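PDB 7DVU: HTH marR-type domain-containing protein from Streptococcus agalactiae serotype III, which binds heme and probably acts as a DNA-binding transcription regulator of the MarR family. Local coordinates for residues K24-E29 / F106-E111; G36-H41 / N68-M73. One frame throughout, in Å; residues are numbered along the deposited sequence.

In the fold
Both contacts are apolar and mostly buried, without a hydrogen bond across either, yet they join different parts of the MarR-type fold. Interaction 1 packs the turn that ends helix 4-25 against helix 97-117, close to a bound heme, and sets Val28 and Tyr26 against two phenylalanines, with Ile108 at its exposed margin. Interaction 2 lies wholly in the core of the winged-helix domain, where aliphatic and thioether groups join helix 34-44 to helix 63-76. The centres of interactions 1 and 2 are about 16 Å apart. The two meet where Met40 of segment 36-41 packs on interaction 1: its CG lies 3.7 Å from CD2 of Phe106. Along the chain, interaction 2 is nested within the loop that interaction 1 closes.

Interaction 1. Residues K24-E29 / F106-E111; sequences KEYDVE and FEIFLE
Val28 meets Phe106 and Phe109 of helix 97-117 with every atom of its short side chain. Its CB comes to the edge of the Phe106 ring, close to the ring plane, 4.0 Å from CD1. From there the two methyls part. CG1, anti to the carbonyl carbon (chi1 -71°), lies against the helix backbone, 3.6 Å from N of Phe106. CG2 instead settles over one face of the Phe109 ring in a CH-pi contact, 4.0 Å from the centroid and 27° off the ring normal. One valine thus fits an edge and a face at once.

Tyr26 packs beside it, its CB 3.8 Å from CB of Phe109. Farther along, the tyrosine and Ile108 side chains cross at about a right angle, with CE2 of Tyr26 4.1 Å from CG2 of the isoleucine. Between Tyr26 and Val28, Asp27 takes a positive phi of 62°, part of the Schellman motif that ends helix 4-25; the chain turns here, and Tyr26 and Val28 both face helix 97-117. Lys102 of that helix also hydrogen-bonds to O of Asp27.

Next to the contact, Leu110 touches a bound heme and its O accepts a hydrogen bond from His114, an axial heme ligand. With no hydrogen bond between the segments themselves, their cohesion probably rests on dispersion and buried apolar surface, joining the end of helix 4-25 to helix 97-117 beside the heme.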
# COMPACT_ATOMS: atom_id res chain seq x y z
N LYS A 24 -11.25 14.94 -9.48
CA LYS A 24 -11.28 16.37 -9.74
C LYS A 24 -11.89 16.63 -11.12
O LYS A 24 -12.70 17.53 -11.24
CB LYS A 24 -9.89 17.00 -9.79
CG LYS A 24 -9.02 16.88 -8.55
CD LYS A 24 -9.63 17.36 -7.25
CE LYS A 24 -8.82 16.87 -6.06
NZ LYS A 24 -9.01 15.42 -5.84
N GLU A 25 -11.52 15.82 -12.12
CA GLU A 25 -12.00 15.97 -13.49
C GLU A 25 -13.52 15.79 -13.56
O GLU A 25 -14.20 16.44 -14.37
CB GLU A 25 -11.30 15.02 -14.46
CG GLU A 25 -10.08 15.68 -15.08
CD GLU A 25 -9.71 15.18 -16.47
OE1 GLU A 25 -10.62 14.70 -17.21
OE2 GLU A 25 -8.51 15.27 -16.79
N TYR A 26 -14.05 14.91 -12.69
CA TYR A 26 -15.49 14.72 -12.69
C TYR A 26 -16.17 15.62 -11.66
O TYR A 26 -17.37 15.53 -11.46
CB TYR A 26 -15.83 13.22 -12.76
CG TYR A 26 -15.45 12.59 -14.08
CD1 TYR A 26 -14.12 12.38 -14.40
CD2 TYR A 26 -16.40 12.25 -15.05
CE1 TYR A 26 -13.74 11.83 -15.62
CE2 TYR A 26 -16.04 11.70 -16.28
CZ TYR A 26 -14.70 11.51 -16.57
OH TYR A 26 -14.33 11.00 -17.79
N ASP A 27 -15.40 16.49 -10.99
CA ASP A 27 -15.94 17.44 -10.03
C ASP A 27 -16.63 16.71 -8.87
O ASP A 27 -17.70 17.12 -8.41
CB ASP A 27 -16.83 18.47 -10.75
CG ASP A 27 -17.19 19.69 -9.92
OD1 ASP A 27 -16.39 20.08 -9.03
OD2 ASP A 27 -18.28 20.25 -10.17
N VAL A 28 -16.02 15.62 -8.39
CA VAL A 28 -16.62 14.85 -7.31
C VAL A 28 -15.55 14.65 -6.26
O VAL A 28 -15.53 13.65 -5.55
CB VAL A 28 -17.25 13.52 -7.75
CG1 VAL A 28 -18.52 13.75 -8.55
CG2 VAL A 28 -16.28 12.65 -8.55
N GLU A 29 -14.65 15.63 -6.15
CA GLU A 29 -13.76 15.71 -5.01
C GLU A 29 -14.60 15.59 -3.74
O GLU A 29 -15.76 16.01 -3.70
CB GLU A 29 -13.03 17.04 -5.08
CG GLU A 29 -11.88 17.16 -4.10
CD GLU A 29 -11.23 18.53 -4.16
OE1 GLU A 29 -11.35 19.20 -5.22
OE2 GLU A 29 -10.58 18.90 -3.17
N PHE A 106 -21.05 11.46 -9.64
CA PHE A 106 -20.27 10.41 -8.99
C PHE A 106 -20.46 9.09 -9.72
O PHE A 106 -19.50 8.35 -9.91
CB PHE A 106 -20.59 10.31 -7.48
CG PHE A 106 -19.62 9.46 -6.70
CD1 PHE A 106 -18.32 9.89 -6.49
CD2 PHE A 106 -20.02 8.25 -6.14
CE1 PHE A 106 -17.43 9.12 -5.76
CE2 PHE A 106 -19.13 7.48 -5.38
CZ PHE A 106 -17.83 7.92 -5.20
N GLU A 107 -21.70 8.78 -10.12
CA GLU A 107 -22.00 7.53 -10.81
C GLU A 107 -21.21 7.46 -12.12
O GLU A 107 -20.66 6.42 -12.45
CB GLU A 107 -23.50 7.54 -11.14
CG GLU A 107 -24.24 6.31 -10.64
CD GLU A 107 -25.75 6.49 -10.73
OE1 GLU A 107 -26.21 7.46 -11.40
OE2 GLU A 107 -26.45 5.68 -10.15
N ILE A 108 -21.17 8.58 -12.87
CA ILE A 108 -20.46 8.62 -14.14
C ILE A 108 -18.98 8.43 -13.87
O ILE A 108 -18.31 7.60 -14.50
CB ILE A 108 -20.75 9.94 -14.89
CG1 ILE A 108 -22.23 10.05 -15.25
CG2 ILE A 108 -19.84 10.08 -16.12
CD1 ILE A 108 -22.65 11.41 -15.81
N PHE A 109 -18.47 9.16 -12.87
CA PHE A 109 -17.09 9.04 -12.44
C PHE A 109 -16.75 7.56 -12.23
O PHE A 109 -15.74 7.07 -12.70
CB PHE A 109 -16.86 9.88 -11.19
CG PHE A 109 -15.61 9.56 -10.40
CD1 PHE A 109 -14.36 9.84 -10.93
CD2 PHE A 109 -15.67 9.00 -9.13
CE1 PHE A 109 -13.20 9.54 -10.24
CE2 PHE A 109 -14.50 8.70 -8.43
CZ PHE A 109 -13.27 8.99 -8.98
N LEU A 110 -17.63 6.84 -11.53
CA LEU A 110 -17.27 5.51 -11.09
C LEU A 110 -17.20 4.63 -12.32
O LEU A 110 -16.30 3.79 -12.42
CB LEU A 110 -18.29 4.98 -10.06
CG LEU A 110 -18.14 5.52 -8.64
CD1 LEU A 110 -19.18 4.91 -7.73
CD2 LEU A 110 -16.75 5.19 -8.08
N GLU A 111 -18.11 4.89 -13.29
CA GLU A 111 -18.22 4.08 -14.49
C GLU A 111 -16.95 4.22 -15.33
O GLU A 111 -16.37 3.24 -15.78
CB GLU A 111 -19.47 4.43 -15.30
CG GLU A 111 -20.71 3.65 -14.86
CD GLU A 111 -22.04 4.38 -14.62
OE1 GLU A 111 -22.41 5.27 -15.43
OE2 GLU A 111 -22.71 4.05 -13.60

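Interaction 2. Residues G36-H41 / N68-M73; sequences GHLVMH and NLVKRM
Met73 lies obliquely across both Leu38 and Val39, and these two pairings make the closest approaches of the contact. The methionine leaves its helix extended, chi2 179°, then bends at the thioether, chi3 68°, which separates the roles of its last two atoms. SD faces the leucine, 3.7 Å from CD2. CE turns toward the valine and ends 3.7 Å from CG2, while also passing 3.9 Å from CB of Leu38. The end of the methionine therefore touches two successive residues of helix 34-44.

Leu38 answers from the other helix. Its CD2 methyl is the meeting point for three residues of helix 63-76. Besides the sulfur it lies 4.2 Å from CD2 of Leu69 and 4.2 Å from CG1 of Val70, so these branched side chains add lighter contacts to the closer approach of Met73. Val39 takes part through one branch alone, CG2.

The segment axes cross at -70° and come no closer than 11.5 Å, a separation that side chains span while the backbones stay apart. All five touching residues are buried.

The contact lies within the winged helix-turn-helix domain of MarR proteins; by its place in the order of helices, helix 63-76 is probably the recognition helix, as in other MarR proteins. Helix 52-59, the preceding helix of the helix-turn-helix, adds Leu59 against Leu69, and Met50 in the loop before it packs on Leu38. Val39 also meets Ala103, bringing helix 97-117 to the other helix of the pair, and strand 79-83 of the two-stranded wing follows helix 63-76 in the chain.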
# COMPACT_ATOMS: atom_id res chain seq x y z
N GLY A 36 -19.39 10.14 -0.31
CA GLY A 36 -19.95 9.58 -1.53
C GLY A 36 -20.89 8.41 -1.24
O GLY A 36 -21.89 8.26 -1.96
N HIS A 37 -20.54 7.58 -0.22
CA HIS A 37 -21.35 6.42 0.11
C HIS A 37 -22.73 6.89 0.55
O HIS A 37 -23.73 6.35 0.11
CB HIS A 37 -20.68 5.54 1.19
CG HIS A 37 -21.41 4.27 1.49
ND1 HIS A 37 -22.52 4.21 2.33
CD2 HIS A 37 -21.18 2.99 1.13
CE1 HIS A 37 -22.95 2.97 2.43
NE2 HIS A 37 -22.14 2.20 1.72
N LEU A 38 -22.76 7.90 1.42
CA LEU A 38 -23.97 8.44 2.00
C LEU A 38 -24.78 9.17 0.92
O LEU A 38 -25.99 9.00 0.83
CB LEU A 38 -23.57 9.39 3.13
CG LEU A 38 -24.66 9.56 4.19
CD1 LEU A 38 -25.13 8.18 4.65
CD2 LEU A 38 -24.14 10.36 5.37
N VAL A 39 -24.10 9.94 0.06
CA VAL A 39 -24.78 10.64 -1.04
C VAL A 39 -25.48 9.63 -1.94
O VAL A 39 -26.65 9.80 -2.27
CB VAL A 39 -23.78 11.51 -1.83
CG1 VAL A 39 -24.30 11.81 -3.23
CG2 VAL A 39 -23.47 12.81 -1.11
N MET A 40 -24.78 8.53 -2.28
CA MET A 40 -25.30 7.50 -3.18
C MET A 40 -26.40 6.70 -2.51
O MET A 40 -27.38 6.33 -3.16
CB MET A 40 -24.19 6.54 -3.59
CG MET A 40 -23.15 7.22 -4.44
SD MET A 40 -23.92 8.25 -5.75
CE MET A 40 -24.62 6.98 -6.80
N HIS A 41 -26.26 6.46 -1.21
CA HIS A 41 -27.34 5.80 -0.50
C HIS A 41 -28.58 6.67 -0.54
O HIS A 41 -29.63 6.20 -0.95
CB HIS A 41 -26.91 5.44 0.94
CG HIS A 41 -27.71 4.31 1.48
ND1 HIS A 41 -28.78 4.49 2.34
CD2 HIS A 41 -27.64 2.98 1.22
CE1 HIS A 41 -29.32 3.32 2.63
NE2 HIS A 41 -28.62 2.39 1.97
N ASN A 68 -19.30 14.35 12.59
CA ASN A 68 -18.37 15.22 11.88
C ASN A 68 -18.66 15.14 10.39
O ASN A 68 -18.73 16.17 9.73
CB ASN A 68 -16.90 14.91 12.16
CG ASN A 68 -16.46 15.46 13.49
OD1 ASN A 68 -16.01 14.72 14.36
ND2 ASN A 68 -16.62 16.76 13.67
N LEU A 69 -18.84 13.91 9.90
CA LEU A 69 -19.12 13.62 8.51
C LEU A 69 -20.33 14.41 8.01
O LEU A 69 -20.24 15.06 6.98
CB LEU A 69 -19.36 12.12 8.35
CG LEU A 69 -19.71 11.67 6.93
CD1 LEU A 69 -18.47 11.77 6.03
CD2 LEU A 69 -20.20 10.25 6.95
N VAL A 70 -21.46 14.37 8.74
CA VAL A 70 -22.68 15.00 8.25
C VAL A 70 -22.60 16.52 8.32
O VAL A 70 -23.16 17.20 7.46
CB VAL A 70 -23.96 14.45 8.90
CG1 VAL A 70 -24.09 12.98 8.59
CG2 VAL A 70 -24.06 14.75 10.41
N LYS A 71 -21.93 17.05 9.34
CA LYS A 71 -21.71 18.49 9.46
C LYS A 71 -20.91 19.00 8.25
O LYS A 71 -21.18 20.10 7.74
CB LYS A 71 -21.07 18.83 10.81
CG LYS A 71 -20.59 20.26 10.98
CD LYS A 71 -20.07 20.58 12.38
CE LYS A 71 -19.32 21.90 12.45
NZ LYS A 71 -19.14 22.38 13.85
N ARG A 72 -19.94 18.18 7.79
CA ARG A 72 -19.10 18.55 6.66
C ARG A 72 -19.90 18.45 5.36
O ARG A 72 -19.78 19.29 4.47
CB ARG A 72 -17.84 17.69 6.59
CG ARG A 72 -16.65 18.26 7.36
CD ARG A 72 -15.66 17.19 7.79
NE ARG A 72 -15.44 16.14 6.79
CZ ARG A 72 -15.32 14.83 7.05
NH1 ARG A 72 -15.43 14.38 8.29
NH2 ARG A 72 -15.11 13.98 6.06
N MET A 73 -20.74 17.41 5.25
CA MET A 73 -21.61 17.27 4.10
C MET A 73 -22.60 18.44 4.03
O MET A 73 -22.88 18.92 2.93
CB MET A 73 -22.33 15.93 4.15
CG MET A 73 -21.35 14.79 3.98
SD MET A 73 -22.11 13.19 4.06
CE MET A 73 -23.09 13.20 2.56